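Long-range contacts in flagellar brake protein YcgR (PDB 5KEC), which binds the second messenger c-di-GMP and, as the transcriptional activator MrkH, probably switches on the type 3 fimbriae used in biofilm formation: residues B[121-126]-B[169-175]; B[55-59]-B[90-96]; B[48-52]-B[78-84]; B[141-145]-B[220-224]. All blocks are in the same frame, centred on the assembly; numbering follows the deposited sequence.

Contact 1: residues B[121-126]-B[169-175]; sequences HDFYCR and VLMLAEY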
loop_
_atom_site.group_PDB
_atom_site.type_symbol
_atom_site.label_atom_id
_atom_site.label_comp_id
_atom_site.label_asym_id
_atom_site.label_seq_id
_atom_site.Cartn_x
_atom_site.Cartn_y
_atom_site.Cartn_z
ATOM N N HIS B 121 -17.123 13.773 -3.566
ATOM C CA HIS B 121 -18.113 13.227 -2.641
ATOM C C HIS B 121 -17.997 13.744 -1.202
ATOM O O HIS B 121 -16.928 14.160 -0.757
ATOM C CB HIS B 121 -18.069 11.697 -2.658
ATOM C CG HIS B 121 -18.688 11.088 -3.877
ATOM N ND1 HIS B 121 -20.014 10.712 -3.930
ATOM C CD2 HIS B 121 -18.165 10.788 -5.090
ATOM C CE1 HIS B 121 -20.280 10.207 -5.123
ATOM N NE2 HIS B 121 -19.174 10.240 -5.845
ATOM N N ASP B 122 -19.121 13.705 -0.491
ATOM C CA ASP B 122 -19.207 14.129 0.904
ATOM C C ASP B 122 -18.854 12.970 1.835
ATOM O O ASP B 122 -19.720 12.441 2.520
ATOM C CB ASP B 122 -20.635 14.588 1.210
ATOM C CG ASP B 122 -20.715 16.050 1.609
ATOM O OD1 ASP B 122 -19.706 16.774 1.467
ATOM O OD2 ASP B 122 -21.800 16.476 2.056
ATOM N N PHE B 123 -17.588 12.573 1.851
ATOM C CA PHE B 123 -17.162 11.441 2.662
ATOM C C PHE B 123 -16.478 11.947 3.920
ATOM O O PHE B 123 -15.681 12.878 3.862
ATOM C CB PHE B 123 -16.197 10.546 1.879
ATOM C CG PHE B 123 -16.813 9.870 0.677
ATOM C CD1 PHE B 123 -18.188 9.802 0.519
ATOM C CD2 PHE B 123 -16.003 9.294 -0.292
ATOM C CE1 PHE B 123 -18.747 9.165 -0.581
ATOM C CE2 PHE B 123 -16.552 8.661 -1.398
ATOM C CZ PHE B 123 -17.927 8.593 -1.543
ATOM N N TYR B 124 -16.788 11.330 5.057
ATOM C CA TYR B 124 -16.196 11.735 6.329
ATOM C C TYR B 124 -15.776 10.497 7.112
ATOM O O TYR B 124 -16.179 9.377 6.781
ATOM C CB TYR B 124 -17.192 12.563 7.158
ATOM C CG TYR B 124 -17.580 13.891 6.543
ATOM C CD1 TYR B 124 -16.873 15.049 6.840
ATOM C CD2 TYR B 124 -18.659 13.988 5.665
ATOM C CE1 TYR B 124 -17.224 16.269 6.277
ATOM C CE2 TYR B 124 -19.018 15.201 5.096
ATOM C CZ TYR B 124 -18.296 16.339 5.405
ATOM O OH TYR B 124 -18.648 17.550 4.849
ATOM N N CYS B 125 -14.953 10.697 8.134
ATOM C CA CYS B 125 -14.602 9.622 9.056
ATOM C C CYS B 125 -14.828 10.099 10.483
ATOM O O CYS B 125 -14.270 11.121 10.902
ATOM C CB CYS B 125 -13.147 9.203 8.881
ATOM S SG CYS B 125 -12.588 7.994 10.100
ATOM N N ARG B 126 -15.649 9.368 11.229
ATOM C CA ARG B 126 -15.961 9.768 12.591
ATOM C C ARG B 126 -15.622 8.632 13.534
ATOM O O ARG B 126 -15.440 7.496 13.104
ATOM C CB ARG B 126 -17.443 10.133 12.728
ATOM C CG ARG B 126 -18.343 8.930 12.958
ATOM C CD ARG B 126 -19.811 9.326 12.951
ATOM N NE ARG B 126 -20.661 8.222 12.511
ATOM C CZ ARG B 126 -21.350 7.434 13.327
ATOM N NH1 ARG B 126 -21.298 7.629 14.638
ATOM N NH2 ARG B 126 -22.095 6.452 12.834
ATOM N N VAL B 169 -15.313 5.049 11.725
ATOM C CA VAL B 169 -16.411 4.801 10.798
ATOM C C VAL B 169 -16.311 5.677 9.558
ATOM O O VAL B 169 -16.293 6.908 9.654
ATOM C CB VAL B 169 -17.789 4.995 11.460
ATOM C CG1 VAL B 169 -18.902 4.646 10.474
ATOM C CG2 VAL B 169 -17.899 4.141 12.725
ATOM N N LEU B 170 -16.249 5.037 8.395
ATOM C CA LEU B 170 -16.262 5.759 7.128
ATOM C C LEU B 170 -17.694 6.095 6.734
ATOM O O LEU B 170 -18.481 5.211 6.415
ATOM C CB LEU B 170 -15.600 4.914 6.040
ATOM C CG LEU B 170 -14.249 4.321 6.434
ATOM C CD1 LEU B 170 -13.699 3.471 5.308
ATOM C CD2 LEU B 170 -13.262 5.423 6.834
ATOM N N MET B 171 -18.041 7.374 6.798
ATOM C CA MET B 171 -19.338 7.839 6.329
ATOM C C MET B 171 -19.233 8.119 4.831
ATOM O O MET B 171 -18.636 9.116 4.418
ATOM C CB MET B 171 -19.736 9.108 7.072
ATOM C CG MET B 171 -19.807 8.933 8.590
ATOM S SD MET B 171 -19.882 10.501 9.486
ATOM C CE MET B 171 -21.391 11.221 8.845
ATOM N N LEU B 172 -19.806 7.242 4.014
ATOM C CA LEU B 172 -19.603 7.338 2.569
ATOM C C LEU B 172 -20.879 7.677 1.804
ATOM O O LEU B 172 -21.133 7.141 0.727
ATOM C CB LEU B 172 -18.969 6.051 2.035
ATOM C CG LEU B 172 -17.670 5.643 2.747
ATOM C CD1 LEU B 172 -17.281 4.194 2.445
ATOM C CD2 LEU B 172 -16.535 6.603 2.388
ATOM N N ALA B 173 -21.671 8.583 2.364
ATOM C CA ALA B 173 -22.867 9.078 1.689
ATOM C C ALA B 173 -23.698 7.935 1.114
ATOM O O ALA B 173 -24.145 7.043 1.848
ATOM C CB ALA B 173 -22.486 10.073 0.589
ATOM N N GLU B 174 -23.891 7.956 -0.203
ATOM C CA GLU B 174 -24.782 7.001 -0.864
ATOM C C GLU B 174 -24.364 5.547 -0.658
ATOM O O GLU B 174 -25.169 4.637 -0.843
ATOM C CB GLU B 174 -24.875 7.289 -2.368
ATOM C CG GLU B 174 -24.658 8.740 -2.758
ATOM C CD GLU B 174 -23.313 8.966 -3.427
ATOM O OE1 GLU B 174 -23.210 8.753 -4.656
ATOM O OE2 GLU B 174 -22.358 9.358 -2.723
ATOM N N TYR B 175 -23.105 5.326 -0.291
ATOM C CA TYR B 175 -22.581 3.967 -0.179
ATOM C C TYR B 175 -22.747 3.381 1.211
ATOM O O TYR B 175 -22.399 2.226 1.442
ATOM C CB TYR B 175 -21.115 3.915 -0.602
ATOM C CG TYR B 175 -20.896 4.357 -2.031
ATOM C CD1 TYR B 175 -20.941 3.440 -3.071
ATOM C CD2 TYR B 175 -20.650 5.695 -2.340
ATOM C CE1 TYR B 175 -20.742 3.837 -4.383
ATOM C CE2 TYR B 175 -20.454 6.104 -3.652
ATOM C CZ TYR B 175 -20.499 5.167 -4.668
ATOM O OH TYR B 175 -20.301 5.556 -5.972
#

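Contact 2: residues B[55-59]-B[90-96]; sequences THRKI and VDKGIRY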
loop_
_atom_site.group_PDB
_atom_site.type_symbol
_atom_site.label_atom_id
_atom_site.label_comp_id
_atom_site.label_asym_id
_atom_site.label_seq_id
_atom_site.Cartn_x
_atom_site.Cartn_y
_atom_site.Cartn_z
ATOM N N THR B 55 19.345 -3.320 1.324
ATOM C CA THR B 55 19.092 -1.892 1.359
ATOM C C THR B 55 19.381 -1.347 2.750
ATOM O O THR B 55 19.274 -2.064 3.738
ATOM C CB THR B 55 17.629 -1.583 0.989
ATOM O OG1 THR B 55 17.381 -0.180 1.136
ATOM C CG2 THR B 55 16.681 -2.350 1.891
ATOM N N HIS B 56 19.755 -0.077 2.828
ATOM C CA HIS B 56 19.986 0.548 4.124
ATOM C C HIS B 56 18.677 0.981 4.780
ATOM O O HIS B 56 18.640 1.259 5.976
ATOM C CB HIS B 56 20.951 1.732 3.999
ATOM C CG HIS B 56 22.388 1.330 3.880
ATOM N ND1 HIS B 56 22.989 1.056 2.670
ATOM C CD2 HIS B 56 23.344 1.145 4.822
ATOM C CE1 HIS B 56 24.252 0.726 2.871
ATOM N NE2 HIS B 56 24.493 0.773 4.170
ATOM N N ARG B 57 17.603 1.025 3.996
ATOM C CA ARG B 57 16.310 1.484 4.500
ATOM C C ARG B 57 15.680 0.482 5.471
ATOM O O ARG B 57 15.925 -0.724 5.389
ATOM C CB ARG B 57 15.345 1.748 3.343
ATOM C CG ARG B 57 16.008 2.272 2.082
ATOM C CD ARG B 57 16.486 3.701 2.238
ATOM N NE ARG B 57 15.373 4.639 2.331
ATOM C CZ ARG B 57 15.448 5.918 1.979
ATOM N NH1 ARG B 57 16.581 6.414 1.501
ATOM N NH2 ARG B 57 14.385 6.701 2.099
ATOM N N LYS B 58 14.872 0.992 6.393
ATOM C CA LYS B 58 14.101 0.132 7.282
ATOM C C LYS B 58 12.762 -0.181 6.623
ATOM O O LYS B 58 12.057 0.722 6.169
ATOM C CB LYS B 58 13.868 0.801 8.643
ATOM C CG LYS B 58 15.093 0.877 9.554
ATOM C CD LYS B 58 16.076 1.946 9.103
ATOM C CE LYS B 58 16.913 2.454 10.272
ATOM N NZ LYS B 58 17.613 1.351 10.991
ATOM N N ILE B 59 12.423 -1.462 6.566
ATOM C CA ILE B 59 11.173 -1.894 5.962
ATOM C C ILE B 59 10.328 -2.599 7.011
ATOM O O ILE B 59 10.800 -3.533 7.659
ATOM C CB ILE B 59 11.427 -2.852 4.785
ATOM C CG1 ILE B 59 12.383 -2.212 3.778
ATOM C CG2 ILE B 59 10.119 -3.242 4.109
ATOM C CD1 ILE B 59 12.907 -3.183 2.738
ATOM N N VAL B 90 27.975 -5.235 3.621
ATOM C CA VAL B 90 28.393 -4.502 2.432
ATOM C C VAL B 90 28.114 -3.034 2.690
ATOM O O VAL B 90 26.975 -2.584 2.551
ATOM C CB VAL B 90 27.625 -4.938 1.175
ATOM C CG1 VAL B 90 28.414 -4.583 -0.070
ATOM C CG2 VAL B 90 27.340 -6.426 1.212
ATOM N N ASP B 91 29.149 -2.291 3.072
ATOM C CA ASP B 91 28.952 -0.931 3.547
ATOM C C ASP B 91 27.982 -1.051 4.712
ATOM O O ASP B 91 27.154 -0.171 4.954
ATOM C CB ASP B 91 28.376 -0.053 2.433
ATOM C CG ASP B 91 28.332 1.413 2.808
ATOM O OD1 ASP B 91 27.462 2.133 2.273
ATOM O OD2 ASP B 91 29.166 1.845 3.635
ATOM N N LYS B 92 28.105 -2.169 5.426
ATOM C CA LYS B 92 27.154 -2.572 6.457
ATOM C C LYS B 92 25.707 -2.259 6.086
ATOM O O LYS B 92 25.080 -1.375 6.670
ATOM C CB LYS B 92 27.522 -1.979 7.818
ATOM C CG LYS B 92 28.211 -2.980 8.734
ATOM C CD LYS B 92 27.403 -4.271 8.813
ATOM C CE LYS B 92 28.057 -5.297 9.727
ATOM N NZ LYS B 92 29.376 -5.751 9.209
ATOM N N GLY B 93 25.192 -2.996 5.107
ATOM C CA GLY B 93 23.814 -2.855 4.679
ATOM C C GLY B 93 22.951 -3.940 5.288
ATOM O O GLY B 93 23.453 -4.846 5.952
ATOM N N ILE B 94 21.645 -3.847 5.071
ATOM C CA ILE B 94 20.722 -4.842 5.596
ATOM C C ILE B 94 20.300 -5.826 4.519
ATOM O O ILE B 94 19.833 -5.432 3.453
ATOM C CB ILE B 94 19.459 -4.197 6.183
ATOM C CG1 ILE B 94 19.830 -3.253 7.327
ATOM C CG2 ILE B 94 18.498 -5.272 6.657
ATOM C CD1 ILE B 94 18.927 -2.036 7.432
ATOM N N ARG B 95 20.478 -7.108 4.806
ATOM C CA ARG B 95 19.994 -8.169 3.941
ATOM C C ARG B 95 18.623 -8.611 4.431
ATOM O O ARG B 95 18.489 -9.122 5.544
ATOM C CB ARG B 95 20.967 -9.348 3.947
ATOM C CG ARG B 95 20.543 -10.509 3.064
ATOM C CD ARG B 95 21.627 -11.579 2.987
ATOM N NE ARG B 95 21.715 -12.386 4.204
ATOM C CZ ARG B 95 22.587 -12.173 5.186
ATOM N NH1 ARG B 95 23.457 -11.174 5.103
ATOM N NH2 ARG B 95 22.589 -12.963 6.254
ATOM N N TYR B 96 17.607 -8.386 3.605
ATOM C CA TYR B 96 16.246 -8.814 3.907
ATOM C C TYR B 96 15.915 -10.107 3.178
ATOM O O TYR B 96 16.186 -10.243 1.984
ATOM C CB TYR B 96 15.242 -7.751 3.464
ATOM C CG TYR B 96 15.272 -6.474 4.267
ATOM C CD1 TYR B 96 16.005 -5.378 3.838
ATOM C CD2 TYR B 96 14.554 -6.360 5.451
ATOM C CE1 TYR B 96 16.023 -4.208 4.563
ATOM C CE2 TYR B 96 14.569 -5.192 6.186
ATOM C CZ TYR B 96 15.307 -4.119 5.734
ATOM O OH TYR B 96 15.326 -2.954 6.457
#

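Contact 3: residues B[48-52]-B[78-84]; sequences FAEFH and FNAALTK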
loop_
_atom_site.group_PDB
_atom_site.type_symbol
_atom_site.label_atom_id
_atom_site.label_comp_id
_atom_site.label_asym_id
_atom_site.label_seq_id
_atom_site.Cartn_x
_atom_site.Cartn_y
_atom_site.Cartn_z
ATOM N N PHE B 48 14.773 -21.905 -2.892
ATOM C CA PHE B 48 13.506 -22.613 -3.026
ATOM C C PHE B 48 12.367 -21.993 -2.219
ATOM O O PHE B 48 11.195 -22.194 -2.536
ATOM C CB PHE B 48 13.684 -24.090 -2.661
ATOM C CG PHE B 48 14.159 -24.314 -1.251
ATOM C CD1 PHE B 48 13.263 -24.661 -0.249
ATOM C CD2 PHE B 48 15.501 -24.179 -0.925
ATOM C CE1 PHE B 48 13.694 -24.871 1.050
ATOM C CE2 PHE B 48 15.940 -24.387 0.373
ATOM C CZ PHE B 48 15.032 -24.734 1.362
ATOM N N ALA B 49 12.704 -21.227 -1.188
ATOM C CA ALA B 49 11.687 -20.730 -0.264
ATOM C C ALA B 49 11.657 -19.207 -0.107
ATOM O O ALA B 49 10.648 -18.650 0.333
ATOM C CB ALA B 49 11.858 -21.392 1.095
ATOM N N GLU B 50 12.752 -18.541 -0.465
ATOM C CA GLU B 50 12.903 -17.118 -0.172
ATOM C C GLU B 50 13.676 -16.367 -1.254
ATOM O O GLU B 50 14.410 -16.963 -2.034
ATOM C CB GLU B 50 13.611 -16.934 1.173
ATOM C CG GLU B 50 12.813 -17.411 2.374
ATOM C CD GLU B 50 13.642 -17.475 3.644
ATOM O OE1 GLU B 50 14.883 -17.612 3.544
ATOM O OE2 GLU B 50 13.047 -17.392 4.741
ATOM N N PHE B 51 13.484 -15.055 -1.307
ATOM C CA PHE B 51 14.321 -14.204 -2.142
ATOM C C PHE B 51 14.868 -13.080 -1.287
ATOM O O PHE B 51 14.233 -12.669 -0.320
ATOM C CB PHE B 51 13.546 -13.641 -3.335
ATOM C CG PHE B 51 12.515 -12.611 -2.967
ATOM C CD1 PHE B 51 12.850 -11.265 -2.911
ATOM C CD2 PHE B 51 11.207 -12.988 -2.687
ATOM C CE1 PHE B 51 11.898 -10.308 -2.579
ATOM C CE2 PHE B 51 10.246 -12.041 -2.352
ATOM C CZ PHE B 51 10.594 -10.698 -2.292
ATOM N N HIS B 52 16.048 -12.584 -1.641
ATOM C CA HIS B 52 16.692 -11.547 -0.847
ATOM C C HIS B 52 16.803 -10.240 -1.595
ATOM O O HIS B 52 16.930 -10.220 -2.813
ATOM C CB HIS B 52 18.099 -11.977 -0.443
ATOM C CG HIS B 52 18.126 -13.155 0.469
ATOM N ND1 HIS B 52 19.263 -13.544 1.146
ATOM C CD2 HIS B 52 17.158 -14.032 0.820
ATOM C CE1 HIS B 52 18.991 -14.615 1.872
ATOM N NE2 HIS B 52 17.721 -14.931 1.692
ATOM N N PHE B 78 3.420 -8.644 -6.970
ATOM C CA PHE B 78 3.182 -9.649 -5.956
ATOM C C PHE B 78 3.380 -9.032 -4.583
ATOM O O PHE B 78 3.888 -7.918 -4.461
ATOM C CB PHE B 78 4.131 -10.835 -6.149
ATOM C CG PHE B 78 5.582 -10.472 -6.064
ATOM C CD1 PHE B 78 6.284 -10.647 -4.884
ATOM C CD2 PHE B 78 6.246 -9.945 -7.166
ATOM C CE1 PHE B 78 7.629 -10.313 -4.803
ATOM C CE2 PHE B 78 7.588 -9.611 -7.094
ATOM C CZ PHE B 78 8.279 -9.798 -5.910
ATOM N N ASN B 79 2.960 -9.755 -3.554
ATOM C CA ASN B 79 3.186 -9.341 -2.183
ATOM C C ASN B 79 4.016 -10.409 -1.513
ATOM O O ASN B 79 3.947 -11.573 -1.894
ATOM C CB ASN B 79 1.859 -9.164 -1.448
ATOM C CG ASN B 79 1.017 -8.048 -2.031
ATOM O OD1 ASN B 79 1.125 -6.894 -1.618
ATOM N ND2 ASN B 79 0.171 -8.387 -2.999
ATOM N N ALA B 80 4.811 -10.020 -0.525
ATOM C CA ALA B 80 5.631 -10.981 0.188
ATOM C C ALA B 80 5.959 -10.466 1.574
ATOM O O ALA B 80 6.179 -9.271 1.777
ATOM C CB ALA B 80 6.910 -11.295 -0.592
ATOM N N ALA B 81 5.981 -11.378 2.533
ATOM C CA ALA B 81 6.280 -11.020 3.906
ATOM C C ALA B 81 7.759 -11.237 4.199
ATOM O O ALA B 81 8.389 -12.150 3.661
ATOM C CB ALA B 81 5.418 -11.836 4.870
ATOM N N LEU B 82 8.299 -10.385 5.060
ATOM C CA LEU B 82 9.687 -10.468 5.480
ATOM C C LEU B 82 9.830 -11.612 6.473
ATOM O O LEU B 82 9.031 -11.737 7.400
ATOM C CB LEU B 82 10.095 -9.140 6.119
ATOM C CG LEU B 82 11.547 -8.820 6.468
ATOM C CD1 LEU B 82 11.661 -7.332 6.751
ATOM C CD2 LEU B 82 12.031 -9.631 7.659
ATOM N N THR B 83 10.841 -12.449 6.274
ATOM C CA THR B 83 11.071 -13.585 7.161
ATOM C C THR B 83 12.318 -13.384 8.022
ATOM O O THR B 83 12.324 -13.723 9.205
ATOM C CB THR B 83 11.216 -14.901 6.374
ATOM O OG1 THR B 83 12.389 -14.844 5.554
ATOM C CG2 THR B 83 9.994 -15.135 5.498
ATOM N N LYS B 84 13.368 -12.833 7.420
ATOM C CA LYS B 84 14.639 -12.636 8.109
ATOM C C LYS B 84 15.231 -11.282 7.753
ATOM O O LYS B 84 14.905 -10.706 6.712
ATOM C CB LYS B 84 15.640 -13.722 7.711
ATOM C CG LYS B 84 15.102 -15.137 7.765
ATOM C CD LYS B 84 15.992 -16.089 6.978
ATOM C CE LYS B 84 15.387 -17.482 6.908
ATOM N NZ LYS B 84 16.139 -18.358 5.972
#

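Contact 4: residues B[141-145]-B[220-224]; sequences DISDG and IEKIL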
loop_
_atom_site.group_PDB
_atom_site.type_symbol
_atom_site.label_atom_id
_atom_site.label_comp_id
_atom_site.label_asym_id
_atom_site.label_seq_id
_atom_site.Cartn_x
_atom_site.Cartn_y
_atom_site.Cartn_z
ATOM N N ASP B 141 -8.979 11.916 -0.011
ATOM C CA ASP B 141 -8.756 10.974 -1.098
ATOM C C ASP B 141 -8.782 9.554 -0.568
ATOM O O ASP B 141 -8.806 9.331 0.644
ATOM C CB ASP B 141 -7.453 11.270 -1.847
ATOM C CG ASP B 141 -6.237 11.193 -0.959
ATOM O OD1 ASP B 141 -6.229 10.354 -0.034
ATOM O OD2 ASP B 141 -5.286 11.971 -1.192
ATOM N N ILE B 142 -8.783 8.594 -1.477
ATOM C CA ILE B 142 -8.999 7.214 -1.086
ATOM C C ILE B 142 -8.469 6.250 -2.144
ATOM O O ILE B 142 -8.573 6.503 -3.347
ATOM C CB ILE B 142 -10.507 6.961 -0.823
ATOM C CG1 ILE B 142 -10.739 5.597 -0.180
ATOM C CG2 ILE B 142 -11.314 7.108 -2.106
ATOM C CD1 ILE B 142 -12.188 5.345 0.166
ATOM N N SER B 143 -7.862 5.165 -1.682
ATOM C CA SER B 143 -7.484 4.062 -2.551
ATOM C C SER B 143 -8.117 2.827 -1.936
ATOM O O SER B 143 -8.967 2.950 -1.055
ATOM C CB SER B 143 -5.965 3.917 -2.629
ATOM O OG SER B 143 -5.418 3.568 -1.372
ATOM N N ASP B 144 -7.726 1.644 -2.389
ATOM C CA ASP B 144 -8.280 0.424 -1.812
ATOM C C ASP B 144 -7.471 -0.006 -0.597
ATOM O O ASP B 144 -7.833 -0.953 0.099
ATOM C CB ASP B 144 -8.361 -0.697 -2.852
ATOM C CG ASP B 144 -7.039 -0.962 -3.524
ATOM O OD1 ASP B 144 -7.051 -1.401 -4.694
ATOM O OD2 ASP B 144 -5.989 -0.735 -2.885
ATOM N N GLY B 145 -6.384 0.711 -0.334
ATOM C CA GLY B 145 -5.518 0.378 0.781
ATOM C C GLY B 145 -5.509 1.432 1.872
ATOM O O GLY B 145 -5.069 1.174 2.993
ATOM N N ILE B 220 -15.338 -0.885 -0.636
ATOM C CA ILE B 220 -14.389 0.184 -0.938
ATOM C C ILE B 220 -13.970 0.148 -2.408
ATOM O O ILE B 220 -13.855 1.186 -3.060
ATOM C CB ILE B 220 -13.127 0.098 -0.047
ATOM C CG1 ILE B 220 -13.471 0.424 1.406
ATOM C CG2 ILE B 220 -12.059 1.049 -0.544
ATOM C CD1 ILE B 220 -13.984 1.820 1.604
ATOM N N GLU B 221 -13.746 -1.058 -2.922
ATOM C CA GLU B 221 -13.283 -1.232 -4.296
ATOM C C GLU B 221 -14.344 -0.815 -5.309
ATOM O O GLU B 221 -14.025 -0.296 -6.376
ATOM C CB GLU B 221 -12.820 -2.676 -4.522
ATOM C CG GLU B 221 -11.471 -2.970 -3.858
ATOM C CD GLU B 221 -11.132 -4.453 -3.787
ATOM O OE1 GLU B 221 -12.061 -5.285 -3.683
ATOM O OE2 GLU B 221 -9.926 -4.786 -3.827
ATOM N N LYS B 222 -15.611 -1.021 -4.964
ATOM C CA LYS B 222 -16.701 -0.598 -5.835
ATOM C C LYS B 222 -16.817 0.917 -5.884
ATOM O O LYS B 222 -17.053 1.498 -6.943
ATOM C CB LYS B 222 -18.022 -1.216 -5.390
ATOM C CG LYS B 222 -18.095 -2.708 -5.643
ATOM C CD LYS B 222 -19.480 -3.262 -5.345
ATOM C CE LYS B 222 -19.864 -3.073 -3.886
ATOM N NZ LYS B 222 -21.183 -3.696 -3.577
ATOM N N ILE B 223 -16.648 1.560 -4.734
ATOM C CA ILE B 223 -16.623 3.013 -4.685
ATOM C C ILE B 223 -15.474 3.549 -5.537
ATOM O O ILE B 223 -15.629 4.534 -6.262
ATOM C CB ILE B 223 -16.445 3.518 -3.244
ATOM C CG1 ILE B 223 -17.611 3.069 -2.363
ATOM C CG2 ILE B 223 -16.296 5.040 -3.224
ATOM C CD1 ILE B 223 -17.424 3.407 -0.905
ATOM N N LEU B 224 -14.315 2.903 -5.432
ATOM C CA LEU B 224 -13.136 3.315 -6.186
ATOM C C LEU B 224 -13.418 3.278 -7.676
ATOM O O LEU B 224 -13.159 4.243 -8.393
ATOM C CB LEU B 224 -11.956 2.400 -5.882
ATOM C CG LEU B 224 -11.186 2.664 -4.598
ATOM C CD1 LEU B 224 -10.185 1.553 -4.398
ATOM C CD2 LEU B 224 -10.497 4.015 -4.663
#

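Contact 1: residues B[121-126]-B[169-175]
Tyr124 to Arg126 run antiparallel to Val169 to Met171: Tyr124 with Met171 and Arg126 with Val169 are hydrogen-bonded pairs, each joined by two backbone bonds, and Cys125 with Leu170 is the non-hydrogen-bonded pair between them. On the face that carries Tyr124, Arg126, Val169 and Met171, the methionine sulfur does most of the touching. Met171, bent at chi3 (60°), turns SD to the guanidinium edge, 3.7 Å from Arg126 CD, its polarisable, unbranched thioether lying across the aliphatic part of the arginine; Val169 CB lies over one guanidinium face. On the other face the buried Cys125 SG meets Leu170 CD2 at 4.2 Å. Strand 124-128 is held between strands 134-142 and 164-171 of an antiparallel sheet consistent with the beta-barrel of a PilZ domain. Beyond the Tyr124-Met171 pair, Phe123 is the apolar link. Leu172 CD2 sits 4.0 Å from its ring centroid, over one face, with His121 CB on the opposite face, and Phe123 CZ reaches Tyr175 CD2 at 4.1 Å. Tyr175 OH is hydrogen-bonded to Asp226. The poorly ordered His121 ring lies nearly coplanar with the Glu174 carboxylate and gives it a weak bond, ND1 to OE2 3.0 Å.

Contact 2: residues B[55-59]-B[90-96]
Tyr96 reaches from strand 94-99 into the turn made by Thr55 to Ile59, where strand 50-55 pairs with 94-99 in the antiparallel sheet of the MrkH/YcgR-like domain. Its CB starts the ring off beside the backbone N (chi1 -69°), which carries the aromatic group across to the loop. Along one side of the ring, CD1 and then CE1 pass the methyl of Thr55, CE1 lying 3.3 Å from Thr55 CG2; on the other, CE2 approaches Ile59 CB. Ile59 CD1 sits over one face, 3.9 Å from the ring centroid, in a CH-pi contact, and CG2 of Ile94, two residues earlier on the same strand, lies on the opposite face, so that the flat group is sandwiched between two branched aliphatic side chains. CZ lies near Arg57 O, and at the tip Tyr96 OH donates to Arg57 O at a short 2.5 Å, in the carbonyl plane and on a lone pair. Tyr96 OH also accepts from Ile59 N at 3.3 Å, with a bent N-H...O angle of 136°. Thr55 begins the turn: its N bonds to Ile94 O at 3.0 Å as strand pairing ends, and its OG1 accepts from Arg57 N, forming an ST turn. Beyond it, His56 NE2 donates to Asp91 O at 2.9 Å, the acceptor lying in the ring plane, and Gly93 CA packs over one ring face, a CH-pi contact 4.0 Å from the centroid. The chemistry implies a division of labour: a buried phenol serves two backbone groups of an irregular turn as donor and acceptor, while an exposed imidazole ties down a second loop.

Contact 3: residues B[48-52]-B[78-84]
The rings of Phe51 and Phe78 form an offset edge-to-face pair, the edge of Phe78 directed toward the face of Phe51, with centroids 5.9 Å apart and planes at 83°. Phe51 CZ lies in the plane of the Phe78 ring, 3.9 Å from its CE1. Ala80 CB, by contrast, stands at the edge of Phe51, 3.8 Å from CE2; a methyl is small enough to leave the larger ring its place. Phe20, Phe67 and Phe98 meet these rings too, giving the domain an aromatic core in which benzyl groups fill space without leaving polar atoms to satisfy. Strands 50-55 and 74-87 are not paired with each other: both flank strand 94-99 in an antiparallel sheet of the YcgR-like domain, and their short segments cross at 82°. Side chains of both strands point into the same core. At the opposite end of the contact the chemistry is polar. Thr83 and Lys84 both face Ala97 in a classic beta bulge, and the irregularity allows two successive side chains to converge on Glu50. Lys84, extended beyond CG, brings NZ to Glu50 OE1 at 2.8 Å, a salt bridge that uses the syn lone pair. Thr83 OG1 sits between its own backbone N and carbonyl carbon (chi1 65°) and donates to Glu50 OE2 at 2.8 Å, coming from well above the carboxylate plane.

Contact 4: residues B[141-145]-B[220-224]
Ile142, directly after Asp141 at the end of strand 134-142, is the first residue to meet helix 214-234. Its CG1 branch, anti to the backbone N (chi1 -170°), carries CD1 to within 4.2 Å of Ile220 CD1, while CG2 lies 4.1 Å from Leu224 CD2. Branched aliphatic chains suit this buried seam, where strand and helix meet without polar bonds. Leu224 CD2 also meets Ile142 O at 3.4 Å and its CD1 meets Asp144 N, the two methyls straddling the turn's backbone. Ser143 directs its side chain away from the helix; its O packs 3.7 Å from Ile220 CG2. Its OG accepts from Gly145 N at 3.2 Å, making an ST turn, and is also hydrogen-bonded to Gly146 N. Asp144 CB rests 3.3 Å from Leu224 CD1 and meets Glu221 CG at 4.0 Å. Asp144 OD1 lies 4.5 Å from Glu221 OE2, a mild repulsion, probably eased by solvent. Asp141, salt-bridged to Arg116, binds c-di-GMP with Ser143 and Gly146 in another structure of this protein; no ligand is bound here. Their spacing matches the (D/N)xSxxG motif, one of the two c-di-GMP signatures of PilZ domains, the other being RxxxR, here Arg110 to Arg114.

Overall arrangement
From the N terminus, the chain first makes contact 3, closing a loop from 48-52 to 78-84, and contact 2 closes another from 55-59 to 90-96. These two cross, because their segments alternate, and they touch where Tyr96 packs on Leu82; both belong to the sheet of the YcgR-like domain. Only after both are closed does the chain enter the second sheet. There contact 1 opens at 121-126 and contact 4 at 141-145; contact 1 closes at 169-175 and contact 4 at 220-224, so this pair crosses as well. Ile223 joins them by packing on Leu172 and Tyr175, tying the C-terminal helix to the second sheet. The two pairs lie on opposite sides of the chain's centre.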